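Local coordinates for acyl-CoA dehydrogenase domain protein Tcur3481 (Thermomonospora curvata, PDB 6WY9), which binds FAD and probably acts as an acyl-CoA dehydrogenase, a flavoprotein that oxidises acyl-CoA thioesters, at residues Arg117-Leu123 with Ala160-Ser166; Thr225-Ala229 with Leu280-Val284; Val312-Gln316 with Ile330-Phe334. All blocks are in the same frame, centred on the assembly; numbering follows the deposited sequence.

Overall arrangement
Between an N-terminal region of helices and a C-terminal helical bundle, the acyl-CoA dehydrogenase fold carries a beta domain, and contact 1 lies there: strand 118-122 pairs with strand 160-169, closing a loop of 36 residues that includes strands 137-141 and 144-154. After further strands of the beta domain the chain enters helix 215-248, and contact 2 packs it against helix 260-288. Helix 295-319 follows and meets helix 330-340 in contact 3, over a short connection that includes flavin-pocket residues. The three closures follow in series, none nested or crossed. Contacts 1 and 2 lie on opposite sides of the chain's centre, their nearest atoms about 7 Å apart; those of contacts 2 and 3 are about 11 Å apart.

Contact 1: Arg117-Leu123 with Ala160-Ser166; sequences RRLTVAL and AAHLLVS
A parallel strand pair of the beta domain in the acyl-CoA dehydrogenase fold joins Arg-117 to Leu-123 with Ala-160 to Ser-166, the strand axes 4.6 Å apart. Four backbone bonds alternate in the regular part: Thr-120 N to His-162 O, Leu-164 N to Thr-120 O, Ala-122 N to Leu-164 O and Ser-166 N to Ala-122 O. A fifth, Ala-161 N to Arg-118 O, forms at the corner. The Ala-122 N to Leu-164 O bond, at 2.8 Å, runs nearly along the C=O axis. Thr-120 and Leu-163 lie side by side on one face, CG2 of the threonine 3.8 Å from CG of the leucine, while Thr-120 OG1 bonds to Pro-155 O. Val-121 and Leu-164 share the other face, where helix 87-100 covers Val-121 and strand 172-179 backs Leu-164. Leu-119 CD2 presses on His-162 CB at 3.3 Å. The imidazole is gripped at both nitrogens: Asp-179 OD1 bonds to ND1, and Arg-117 NH2 donates to NE2 over 2.9 Å, bent to 138° at the hydrogen. With CG anti to the backbone N (chi1 -180°) and a bend at chi3, the arginine brings NH2 to the ring edge, 9° from the imidazole plane.

Contact 2: Thr225-Ala229 with Leu280-Val284; sequences TALAA and LWQAV
Thr-225 CG2 and Leu-280 CD1 meet at 3.9 Å where two helices of the C-terminal bundle run antiparallel at an angle of 150°; the axes of segments 225-229 and 280-284 are 9.9 Å apart. The tight part is made mainly of methyl groups, with no hydrogen bond across it. Thr-225 CG2 also touches Val-284 CG2 at 3.8 Å, the two side chains crossing at about a right angle, and Thr-225 OG1 lies 3.8 Å from Ala-283 CB. That hydroxyl bonds back to Asp-221 O within its own helix. In Leu-280, chi1 of 169° swings CG away from the backbone N and carries the fork to the partner helix, where CD1 reaches Thr-225 O at 3.6 Å and CD2 rests on Ala-229 CA at 3.8 Å. Cutting Leu-280 back to an alanine removes both branches and would probably leave a gap beside Thr-225 and Ala-229. Ala-228 marks the looser part, its CB 4.4 Å from Leu-280 CD1. On the far side of helix 260-288, the partly exposed Gln-282 packs on an acidic side chain of another subunit. Helix 295-319 borders the pair at Thr-225, Ala-228 and Ala-283, whereas helix 67-80 touches Ala-229 and Val-284.

Contact 3: Val312-Gln316 with Ile330-Phe334; sequences VHRTQ and IHRYF
Phe-334 contributes more buried surface than any other residue of this antiparallel helix-helix contact in the C-terminal bundle, meeting Val-312, His-313 and Gln-316; the axes of segments 312-316 and 330-334 pass 9.1 Å apart, at 152°. Its CB lies 3.4 Å from Gln-316 OE1. With CG placed anti to the backbone N (chi1 -178°), the ring extends between Gln-316 and Val-312. CG and CD1 both meet Gln-316 CG, at 3.7 Å and 3.6 Å, while CD1 also approaches Val-312 CG2 at 4.0 Å and has Val-312 O at the ring edge. At the outer end CE1 sits over the centre of the His-313 imidazole, 3.5 Å above its plane, and CZ reaches His-313 CE1. The planes stand 89° apart, a T-shaped stack presenting the phenylalanine edge to the histidine face. Elsewhere Val-312 CG1 touches Tyr-333 O at 3.4 Å, and Ile-330 CD1 packs beside Thr-315. His-313 and Phe-334 both touch another subunit too. Gln-316 OE1 faces Ile-330 O without a bond, both being acceptors, while NE2 donates to Gly-323 O. With no hydrogen bond between the two segments, cohesion probably rests largely on apolar packing and the edge-to-face stack.

Contact 1: Arg117-Leu123 with Ala160-Ser166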
ATOM      1  N   ARG B 117     -42.627   0.248 -12.961  1.00 51.37           N
ATOM      2  CA  ARG B 117     -42.322   1.447 -12.176  1.00 52.57           C
ATOM      3  C   ARG B 117     -40.894   1.371 -11.672  1.00 50.25           C
ATOM      4  O   ARG B 117     -40.567   0.479 -10.883  1.00 51.13           O
ATOM      5  CB  ARG B 117     -43.256   1.589 -10.976  1.00 54.89           C
ATOM      6  CG  ARG B 117     -42.986   2.829 -10.128  1.00 56.88           C
ATOM      7  CD  ARG B 117     -43.826   2.885  -8.831  1.00 58.95           C
ATOM      8  NE  ARG B 117     -45.205   2.430  -9.028  1.00 61.48           N
ATOM      9  CZ  ARG B 117     -46.215   3.204  -9.408  1.00 64.80           C
ATOM     10  NH1 ARG B 117     -47.423   2.680  -9.533  1.00 65.25           N
ATOM     11  NH2 ARG B 117     -46.025   4.491  -9.664  1.00 66.64           N
ATOM     12  N   ARG B 118     -40.056   2.306 -12.106  1.00 48.30           N
ATOM     13  CA  ARG B 118     -38.687   2.394 -11.610  1.00 46.51           C
ATOM     14  C   ARG B 118     -38.538   3.658 -10.777  1.00 45.98           C
ATOM     15  O   ARG B 118     -39.337   4.594 -10.868  1.00 45.83           O
ATOM     16  CB  ARG B 118     -37.656   2.398 -12.737  1.00 46.19           C
ATOM     17  CG  ARG B 118     -37.664   1.107 -13.597  1.00 49.98           C
ATOM     18  CD  ARG B 118     -36.365   0.919 -14.366  1.00 51.64           C
ATOM     19  NE  ARG B 118     -36.026   2.037 -15.258  1.00 53.39           N
ATOM     20  CZ  ARG B 118     -36.207   2.007 -16.579  1.00 56.79           C
ATOM     21  NH1 ARG B 118     -36.723   0.921 -17.148  1.00 59.01           N
ATOM     22  NH2 ARG B 118     -35.884   3.057 -17.336  1.00 57.74           N
ATOM     23  N   LEU B 119     -37.471   3.673  -9.989  1.00 46.71           N
ATOM     24  CA  LEU B 119     -37.187   4.747  -9.059  1.00 47.80           C
ATOM     25  C   LEU B 119     -35.713   5.064  -9.159  1.00 46.56           C
ATOM     26  O   LEU B 119     -34.933   4.306  -9.745  1.00 44.64           O
ATOM     27  CB  LEU B 119     -37.535   4.349  -7.621  1.00 50.06           C
ATOM     28  CG  LEU B 119     -39.003   3.937  -7.504  1.00 55.07           C
ATOM     29  CD1 LEU B 119     -39.181   3.079  -6.278  1.00 56.46           C
ATOM     30  CD2 LEU B 119     -39.744   5.217  -7.365  1.00 57.90           C
ATOM     31  N   THR B 120     -35.325   6.192  -8.576  1.00 46.26           N
ATOM     32  CA  THR B 120     -33.912   6.387  -8.291  1.00 45.79           C
ATOM     33  C   THR B 120     -33.813   7.175  -6.994  1.00 45.97           C
ATOM     34  O   THR B 120     -34.819   7.582  -6.405  1.00 44.79           O
ATOM     35  CB  THR B 120     -33.179   7.071  -9.469  1.00 45.51           C
ATOM     36  OG1 THR B 120     -31.789   7.194  -9.156  1.00 43.16           O
ATOM     37  CG2 THR B 120     -33.781   8.469  -9.763  1.00 46.40           C
ATOM     38  N   VAL B 121     -32.576   7.346  -6.528  1.00 45.86           N
ATOM     39  CA  VAL B 121     -32.311   8.062  -5.293  1.00 43.71           C
ATOM     40  C   VAL B 121     -31.319   9.178  -5.584  1.00 44.72           C
ATOM     41  O   VAL B 121     -30.356   8.988  -6.344  1.00 44.29           O
ATOM     42  CB  VAL B 121     -31.777   7.109  -4.210  1.00 43.17           C
ATOM     43  CG1 VAL B 121     -32.795   6.014  -4.012  1.00 44.69           C
ATOM     44  CG2 VAL B 121     -30.395   6.499  -4.623  1.00 39.79           C
ATOM     45  N   ALA B 122     -31.557  10.323  -4.956  1.00 43.01           N
ATOM     46  CA  ALA B 122     -30.775  11.546  -5.117  1.00 43.23           C
ATOM     47  C   ALA B 122     -30.200  11.851  -3.736  1.00 43.16           C
ATOM     48  O   ALA B 122     -30.798  12.568  -2.937  1.00 43.71           O
ATOM     49  CB  ALA B 122     -31.645  12.698  -5.669  1.00 44.37           C
ATOM     50  N   LEU B 123     -29.028  11.271  -3.464  1.00 41.62           N
ATOM     51  CA  LEU B 123     -28.400  11.295  -2.159  1.00 41.70           C
ATOM     52  C   LEU B 123     -27.132  12.120  -2.161  1.00 42.52           C
ATOM     53  O   LEU B 123     -26.517  12.256  -1.107  1.00 42.37           O
ATOM     54  CB  LEU B 123     -28.079   9.845  -1.703  1.00 40.75           C
ATOM     55  CG  LEU B 123     -29.295   8.904  -1.658  1.00 40.90           C
ATOM     56  CD1 LEU B 123     -28.860   7.483  -1.273  1.00 41.04           C
ATOM     57  CD2 LEU B 123     -30.266   9.482  -0.605  1.00 41.65           C
ATOM     58  N   ALA B 160     -37.300   6.826 -14.703  1.00 53.82           N
ATOM     59  CA  ALA B 160     -37.696   6.734 -13.297  1.00 53.41           C
ATOM     60  C   ALA B 160     -38.945   7.589 -13.064  1.00 56.65           C
ATOM     61  O   ALA B 160     -38.987   8.749 -13.478  1.00 57.83           O
ATOM     62  CB  ALA B 160     -36.558   7.178 -12.386  1.00 49.94           C
ATOM     63  N   ALA B 161     -39.972   7.005 -12.436  1.00 57.96           N
ATOM     64  CA  ALA B 161     -41.229   7.730 -12.223  1.00 58.30           C
ATOM     65  C   ALA B 161     -41.205   8.567 -10.936  1.00 57.65           C
ATOM     66  O   ALA B 161     -41.944   9.556 -10.815  1.00 58.59           O
ATOM     67  CB  ALA B 161     -42.400   6.744 -12.203  1.00 61.59           C
ATOM     68  N   HIS B 162     -40.361   8.193  -9.979  1.00 55.36           N
ATOM     69  CA  HIS B 162     -40.271   8.849  -8.689  1.00 54.88           C
ATOM     70  C   HIS B 162     -38.836   8.772  -8.209  1.00 54.18           C
ATOM     71  O   HIS B 162     -38.097   7.851  -8.570  1.00 54.17           O
ATOM     72  CB  HIS B 162     -41.170   8.203  -7.635  1.00 56.50           C
ATOM     73  CG  HIS B 162     -42.500   7.767  -8.154  1.00 59.29           C
ATOM     74  ND1 HIS B 162     -43.596   8.596  -8.178  1.00 61.47           N
ATOM     75  CD2 HIS B 162     -42.913   6.580  -8.654  1.00 61.59           C
ATOM     76  CE1 HIS B 162     -44.631   7.944  -8.678  1.00 64.94           C
ATOM     77  NE2 HIS B 162     -44.245   6.715  -8.970  1.00 64.72           N
ATOM     78  N   LEU B 163     -38.460   9.745  -7.383  1.00 53.40           N
ATOM     79  CA  LEU B 163     -37.139   9.853  -6.785  1.00 52.65           C
ATOM     80  C   LEU B 163     -37.275  10.032  -5.280  1.00 51.51           C
ATOM     81  O   LEU B 163     -38.137  10.781  -4.815  1.00 53.21           O
ATOM     82  CB  LEU B 163     -36.367  11.059  -7.328  1.00 53.68           C
ATOM     83  CG  LEU B 163     -36.208  11.293  -8.831  1.00 56.40           C
ATOM     84  CD1 LEU B 163     -37.438  12.009  -9.361  1.00 57.92           C
ATOM     85  CD2 LEU B 163     -34.939  12.131  -9.077  1.00 56.30           C
ATOM     86  N   LEU B 164     -36.412   9.358  -4.521  1.00 49.90           N
ATOM     87  CA  LEU B 164     -36.204   9.704  -3.126  1.00 48.63           C
ATOM     88  C   LEU B 164     -35.064  10.713  -3.054  1.00 48.56           C
ATOM     89  O   LEU B 164     -33.944  10.419  -3.498  1.00 50.34           O
ATOM     90  CB  LEU B 164     -35.883   8.460  -2.301  1.00 47.13           C
ATOM     91  CG  LEU B 164     -36.878   7.325  -2.399  1.00 48.01           C
ATOM     92  CD1 LEU B 164     -36.542   6.241  -1.398  1.00 48.27           C
ATOM     93  CD2 LEU B 164     -38.366   7.849  -2.200  1.00 49.31           C
ATOM     94  N   VAL B 165     -35.337  11.877  -2.467  1.00 46.82           N
ATOM     95  CA  VAL B 165     -34.429  13.026  -2.434  1.00 44.97           C
ATOM     96  C   VAL B 165     -34.121  13.357  -0.975  1.00 44.74           C
ATOM     97  O   VAL B 165     -35.049  13.593  -0.200  1.00 44.93           O
ATOM     98  CB  VAL B 165     -35.074  14.257  -3.108  1.00 45.55           C
ATOM     99  CG1 VAL B 165     -34.177  15.528  -2.952  1.00 46.82           C
ATOM    100  CG2 VAL B 165     -35.431  13.967  -4.561  1.00 45.85           C
ATOM    101  N   SER B 166     -32.832  13.416  -0.612  1.00 43.97           N
ATOM    102  CA  SER B 166     -32.464  13.818   0.738  1.00 44.17           C
ATOM    103  C   SER B 166     -32.410  15.349   0.825  1.00 45.77           C
ATOM    104  O   SER B 166     -31.957  16.027  -0.109  1.00 45.52           O
ATOM    105  CB  SER B 166     -31.120  13.165   1.140  1.00 43.52           C
ATOM    106  OG  SER B 166     -30.029  13.725   0.433  1.00 41.78           O
TER
HETATM  107  O   HOH W   1     -28.091  12.020   1.215  1.00 40.13           O

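Contact 2: Thr225-Ala229 with Leu280-Val284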
ATOM      1  N   THR B 225     -24.364  -0.673   1.650  1.00 37.17           N
ATOM      2  CA  THR B 225     -24.306  -2.131   1.610  1.00 37.86           C
ATOM      3  C   THR B 225     -24.577  -2.626   0.197  1.00 39.17           C
ATOM      4  O   THR B 225     -23.860  -3.478  -0.323  1.00 38.38           O
ATOM      5  CB  THR B 225     -25.315  -2.698   2.621  1.00 40.06           C
ATOM      6  OG1 THR B 225     -25.004  -2.197   3.929  1.00 40.92           O
ATOM      7  CG2 THR B 225     -25.291  -4.213   2.658  1.00 40.57           C
ATOM      8  N   ALA B 226     -25.598  -2.060  -0.453  1.00 39.43           N
ATOM      9  CA  ALA B 226     -25.936  -2.463  -1.810  1.00 38.17           C
ATOM     10  C   ALA B 226     -24.799  -2.145  -2.790  1.00 37.11           C
ATOM     11  O   ALA B 226     -24.486  -2.950  -3.679  1.00 37.22           O
ATOM     12  CB  ALA B 226     -27.251  -1.762  -2.219  1.00 38.83           C
ATOM     13  N   LEU B 227     -24.202  -0.952  -2.672  1.00 36.19           N
ATOM     14  CA  LEU B 227     -23.097  -0.621  -3.553  1.00 38.26           C
ATOM     15  C   LEU B 227     -21.948  -1.593  -3.329  1.00 36.75           C
ATOM     16  O   LEU B 227     -21.275  -1.992  -4.272  1.00 36.74           O
ATOM     17  CB  LEU B 227     -22.624   0.833  -3.315  1.00 39.33           C
ATOM     18  CG  LEU B 227     -23.563   1.911  -3.882  1.00 42.34           C
ATOM     19  CD1 LEU B 227     -23.340   3.311  -3.122  1.00 41.08           C
ATOM     20  CD2 LEU B 227     -23.357   2.029  -5.408  1.00 42.70           C
ATOM     21  N   ALA B 228     -21.692  -1.952  -2.075  1.00 37.19           N
ATOM     22  CA  ALA B 228     -20.649  -2.937  -1.819  1.00 35.49           C
ATOM     23  C   ALA B 228     -20.996  -4.278  -2.452  1.00 37.16           C
ATOM     24  O   ALA B 228     -20.102  -4.972  -2.937  1.00 37.11           O
ATOM     25  CB  ALA B 228     -20.406  -3.078  -0.330  1.00 35.13           C
ATOM     26  N   ALA B 229     -22.287  -4.645  -2.515  1.00 35.22           N
ATOM     27  CA  ALA B 229     -22.627  -5.907  -3.185  1.00 37.83           C
ATOM     28  C   ALA B 229     -22.275  -5.862  -4.673  1.00 37.94           C
ATOM     29  O   ALA B 229     -21.714  -6.825  -5.225  1.00 37.68           O
ATOM     30  CB  ALA B 229     -24.112  -6.246  -2.986  1.00 38.18           C
ATOM     31  N   LEU B 280     -19.195  -7.561   3.629  1.00 36.58           N
ATOM     32  CA  LEU B 280     -20.553  -7.380   3.067  1.00 37.69           C
ATOM     33  C   LEU B 280     -21.589  -8.155   3.877  1.00 38.73           C
ATOM     34  O   LEU B 280     -22.626  -7.619   4.299  1.00 40.38           O
ATOM     35  CB  LEU B 280     -20.564  -7.846   1.596  1.00 36.94           C
ATOM     36  CG  LEU B 280     -21.991  -7.944   0.990  1.00 40.24           C
ATOM     37  CD1 LEU B 280     -22.647  -6.572   1.062  1.00 39.80           C
ATOM     38  CD2 LEU B 280     -21.883  -8.463  -0.477  1.00 39.95           C
ATOM     39  N   TRP B 281     -21.325  -9.429   4.111  1.00 38.49           N
ATOM     40  CA  TRP B 281     -22.366 -10.225   4.741  1.00 42.97           C
ATOM     41  C   TRP B 281     -22.507  -9.861   6.207  1.00 41.69           C
ATOM     42  O   TRP B 281     -23.604  -9.945   6.761  1.00 43.12           O
ATOM     43  CB  TRP B 281     -22.087 -11.707   4.469  1.00 46.91           C
ATOM     44  CG  TRP B 281     -22.481 -11.953   3.001  1.00 51.88           C
ATOM     45  CD1 TRP B 281     -21.634 -12.077   1.918  1.00 51.97           C
ATOM     46  CD2 TRP B 281     -23.822 -11.948   2.458  1.00 55.76           C
ATOM     47  NE1 TRP B 281     -22.372 -12.217   0.755  1.00 54.92           N
ATOM     48  CE2 TRP B 281     -23.709 -12.128   1.057  1.00 58.01           C
ATOM     49  CE3 TRP B 281     -25.102 -11.843   3.029  1.00 59.26           C
ATOM     50  CZ2 TRP B 281     -24.826 -12.200   0.216  1.00 61.53           C
ATOM     51  CZ3 TRP B 281     -26.218 -11.920   2.191  1.00 62.62           C
ATOM     52  CH2 TRP B 281     -26.067 -12.095   0.798  1.00 63.80           C
ATOM     53  N   GLN B 282     -21.448  -9.345   6.821  1.00 41.21           N
ATOM     54  CA  GLN B 282     -21.608  -8.814   8.173  1.00 42.33           C
ATOM     55  C   GLN B 282     -22.530  -7.593   8.179  1.00 41.64           C
ATOM     56  O   GLN B 282     -23.329  -7.408   9.109  1.00 44.58           O
ATOM     57  CB  GLN B 282     -20.221  -8.491   8.755  1.00 41.91           C
ATOM     58  CG  GLN B 282     -20.231  -7.878  10.152  1.00 46.42           C
ATOM     59  CD  GLN B 282     -20.815  -8.826  11.190  1.00 52.38           C
ATOM     60  OE1 GLN B 282     -20.628 -10.034  11.117  1.00 53.51           O
ATOM     61  NE2 GLN B 282     -21.531  -8.279  12.147  1.00 55.11           N
ATOM     62  N   ALA B 283     -22.400  -6.721   7.167  1.00 40.03           N
ATOM     63  CA  ALA B 283     -23.285  -5.563   7.085  1.00 41.19           C
ATOM     64  C   ALA B 283     -24.722  -6.014   6.914  1.00 42.47           C
ATOM     65  O   ALA B 283     -25.624  -5.491   7.572  1.00 43.91           O
ATOM     66  CB  ALA B 283     -22.870  -4.661   5.921  1.00 41.34           C
ATOM     67  N   VAL B 284     -24.949  -7.021   6.059  1.00 42.62           N
ATOM     68  CA  VAL B 284     -26.317  -7.523   5.855  1.00 46.46           C
ATOM     69  C   VAL B 284     -26.850  -8.106   7.150  1.00 49.55           C
ATOM     70  O   VAL B 284     -27.946  -7.760   7.609  1.00 50.32           O
ATOM     71  CB  VAL B 284     -26.344  -8.565   4.711  1.00 45.14           C
ATOM     72  CG1 VAL B 284     -27.752  -9.217   4.599  1.00 46.97           C
ATOM     73  CG2 VAL B 284     -25.863  -7.928   3.385  1.00 43.85           C
TER

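Contact 3: Val312-Gln316 with Ile330-Phe334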
ATOM      1  N   VAL B 312      -9.706  -3.735  -9.585  1.00 35.39           N
ATOM      2  CA  VAL B 312      -9.878  -3.380 -11.015  1.00 35.18           C
ATOM      3  C   VAL B 312      -8.673  -2.616 -11.573  1.00 35.13           C
ATOM      4  O   VAL B 312      -8.451  -2.653 -12.779  1.00 34.77           O
ATOM      5  CB  VAL B 312     -11.184  -2.593 -11.288  1.00 35.44           C
ATOM      6  CG1 VAL B 312     -12.455  -3.493 -10.938  1.00 35.36           C
ATOM      7  CG2 VAL B 312     -11.240  -1.199 -10.564  1.00 34.16           C
ATOM      8  N   HIS B 313      -7.882  -1.907 -10.746  1.00 33.58           N
ATOM      9  CA  HIS B 313      -6.596  -1.410 -11.248  1.00 33.60           C
ATOM     10  C   HIS B 313      -5.627  -2.555 -11.551  1.00 34.92           C
ATOM     11  O   HIS B 313      -4.877  -2.509 -12.549  1.00 34.02           O
ATOM     12  CB  HIS B 313      -5.958  -0.444 -10.227  1.00 35.39           C
ATOM     13  CG  HIS B 313      -6.414   0.980 -10.398  1.00 36.72           C
ATOM     14  ND1 HIS B 313      -5.839   1.838 -11.325  1.00 37.35           N
ATOM     15  CD2 HIS B 313      -7.434   1.667  -9.828  1.00 36.19           C
ATOM     16  CE1 HIS B 313      -6.435   3.020 -11.252  1.00 38.43           C
ATOM     17  NE2 HIS B 313      -7.390   2.953 -10.339  1.00 36.10           N
ATOM     18  N   ARG B 314      -5.569  -3.567 -10.673  1.00 32.81           N
ATOM     19  CA  ARG B 314      -4.641  -4.665 -10.965  1.00 34.34           C
ATOM     20  C   ARG B 314      -5.087  -5.411 -12.223  1.00 35.26           C
ATOM     21  O   ARG B 314      -4.248  -5.794 -13.040  1.00 34.31           O
ATOM     22  CB  ARG B 314      -4.527  -5.644  -9.775  1.00 32.74           C
ATOM     23  CG  ARG B 314      -3.884  -5.038  -8.509  1.00 33.63           C
ATOM     24  CD  ARG B 314      -3.326  -6.121  -7.549  1.00 35.09           C
ATOM     25  NE  ARG B 314      -3.171  -5.576  -6.196  1.00 35.01           N
ATOM     26  CZ  ARG B 314      -4.162  -5.513  -5.330  1.00 35.46           C
ATOM     27  NH1 ARG B 314      -5.360  -5.974  -5.712  1.00 35.15           N
ATOM     28  NH2 ARG B 314      -3.974  -5.019  -4.101  1.00 34.67           N
ATOM     29  N   THR B 315      -6.397  -5.615 -12.405  1.00 34.70           N
ATOM     30  CA  THR B 315      -6.812  -6.399 -13.574  1.00 36.38           C
ATOM     31  C   THR B 315      -6.625  -5.594 -14.865  1.00 37.92           C
ATOM     32  O   THR B 315      -6.393  -6.182 -15.927  1.00 39.63           O
ATOM     33  CB  THR B 315      -8.265  -6.924 -13.414  1.00 36.42           C
ATOM     34  OG1 THR B 315      -9.167  -5.842 -13.178  1.00 36.14           O
ATOM     35  CG2 THR B 315      -8.393  -7.969 -12.235  1.00 35.84           C
ATOM     36  N   GLN B 316      -6.662  -4.254 -14.805  1.00 35.41           N
ATOM     37  CA  GLN B 316      -6.234  -3.488 -15.978  1.00 35.16           C
ATOM     38  C   GLN B 316      -4.757  -3.719 -16.270  1.00 36.08           C
ATOM     39  O   GLN B 316      -4.363  -4.033 -17.400  1.00 35.25           O
ATOM     40  CB  GLN B 316      -6.463  -1.991 -15.783  1.00 33.47           C
ATOM     41  CG  GLN B 316      -7.891  -1.516 -15.949  1.00 35.55           C
ATOM     42  CD  GLN B 316      -8.544  -2.002 -17.232  1.00 36.85           C
ATOM     43  OE1 GLN B 316      -9.566  -2.686 -17.162  1.00 37.26           O
ATOM     44  NE2 GLN B 316      -7.984  -1.610 -18.415  1.00 35.63           N
ATOM     45  N   ILE B 330     -12.682  -6.143 -20.234  1.00 36.35           N
ATOM     46  CA  ILE B 330     -12.269  -5.847 -18.862  1.00 37.14           C
ATOM     47  C   ILE B 330     -12.430  -4.352 -18.550  1.00 37.92           C
ATOM     48  O   ILE B 330     -12.680  -3.991 -17.399  1.00 37.30           O
ATOM     49  CB  ILE B 330     -10.818  -6.322 -18.597  1.00 38.02           C
ATOM     50  CG1 ILE B 330     -10.508  -6.302 -17.078  1.00 36.81           C
ATOM     51  CG2 ILE B 330      -9.795  -5.436 -19.386  1.00 36.78           C
ATOM     52  CD1 ILE B 330     -11.272  -7.420 -16.264  1.00 36.82           C
ATOM     53  N   HIS B 331     -12.296  -3.464 -19.550  1.00 36.35           N
ATOM     54  CA  HIS B 331     -12.335  -2.025 -19.255  1.00 36.41           C
ATOM     55  C   HIS B 331     -13.657  -1.602 -18.592  1.00 36.32           C
ATOM     56  O   HIS B 331     -13.694  -0.595 -17.880  1.00 34.96           O
ATOM     57  CB  HIS B 331     -12.155  -1.195 -20.523  1.00 36.20           C
ATOM     58  CG  HIS B 331     -13.363  -1.215 -21.412  1.00 37.21           C
ATOM     59  ND1 HIS B 331     -13.720  -2.341 -22.141  1.00 37.09           N
ATOM     60  CD2 HIS B 331     -14.320  -0.286 -21.664  1.00 38.53           C
ATOM     61  CE1 HIS B 331     -14.818  -2.087 -22.837  1.00 38.50           C
ATOM     62  NE2 HIS B 331     -15.204  -0.849 -22.565  1.00 38.07           N
ATOM     63  N   ARG B 332     -14.754  -2.332 -18.828  1.00 36.07           N
ATOM     64  CA  ARG B 332     -16.014  -1.967 -18.176  1.00 38.14           C
ATOM     65  C   ARG B 332     -15.951  -2.215 -16.674  1.00 35.62           C
ATOM     66  O   ARG B 332     -16.555  -1.473 -15.899  1.00 36.89           O
ATOM     67  CB  ARG B 332     -17.198  -2.738 -18.794  1.00 37.31           C
ATOM     68  CG  ARG B 332     -17.479  -2.335 -20.249  1.00 39.05           C
ATOM     69  CD  ARG B 332     -18.932  -2.660 -20.666  1.00 37.15           C
ATOM     70  NE  ARG B 332     -19.097  -2.447 -22.108  1.00 41.55           N
ATOM     71  CZ  ARG B 332     -18.653  -3.267 -23.064  1.00 44.00           C
ATOM     72  NH1 ARG B 332     -18.845  -2.949 -24.352  1.00 45.09           N
ATOM     73  NH2 ARG B 332     -18.043  -4.397 -22.738  1.00 40.79           N
ATOM     74  N   TYR B 333     -15.268  -3.274 -16.255  1.00 35.05           N
ATOM     75  CA  TYR B 333     -15.092  -3.530 -14.822  1.00 33.53           C
ATOM     76  C   TYR B 333     -14.293  -2.406 -14.179  1.00 35.79           C
ATOM     77  O   TYR B 333     -14.633  -1.927 -13.086  1.00 35.97           O
ATOM     78  CB  TYR B 333     -14.396  -4.891 -14.638  1.00 32.41           C
ATOM     79  CG  TYR B 333     -15.317  -5.993 -15.114  1.00 33.72           C
ATOM     80  CD1 TYR B 333     -15.464  -6.268 -16.477  1.00 34.74           C
ATOM     81  CD2 TYR B 333     -16.103  -6.698 -14.203  1.00 34.46           C
ATOM     82  CE1 TYR B 333     -16.380  -7.233 -16.917  1.00 35.71           C
ATOM     83  CE2 TYR B 333     -17.011  -7.685 -14.633  1.00 34.42           C
ATOM     84  CZ  TYR B 333     -17.138  -7.935 -15.988  1.00 36.11           C
ATOM     85  OH  TYR B 333     -18.034  -8.909 -16.398  1.00 37.73           O
ATOM     86  N   PHE B 334     -13.260  -1.925 -14.884  1.00 33.38           N
ATOM     87  CA  PHE B 334     -12.533  -0.748 -14.403  1.00 34.10           C
ATOM     88  C   PHE B 334     -13.474   0.449 -14.233  1.00 35.41           C
ATOM     89  O   PHE B 334     -13.447   1.142 -13.200  1.00 34.56           O
ATOM     90  CB  PHE B 334     -11.380  -0.385 -15.370  1.00 34.07           C
ATOM     91  CG  PHE B 334     -10.601   0.784 -14.888  1.00 37.78           C
ATOM     92  CD1 PHE B 334      -9.802   0.669 -13.763  1.00 37.46           C
ATOM     93  CD2 PHE B 334     -10.747   2.029 -15.484  1.00 39.95           C
ATOM     94  CE1 PHE B 334      -9.104   1.783 -13.246  1.00 37.76           C
ATOM     95  CE2 PHE B 334     -10.051   3.135 -14.990  1.00 42.32           C
ATOM     96  CZ  PHE B 334      -9.220   3.007 -13.859  1.00 40.54           C
TER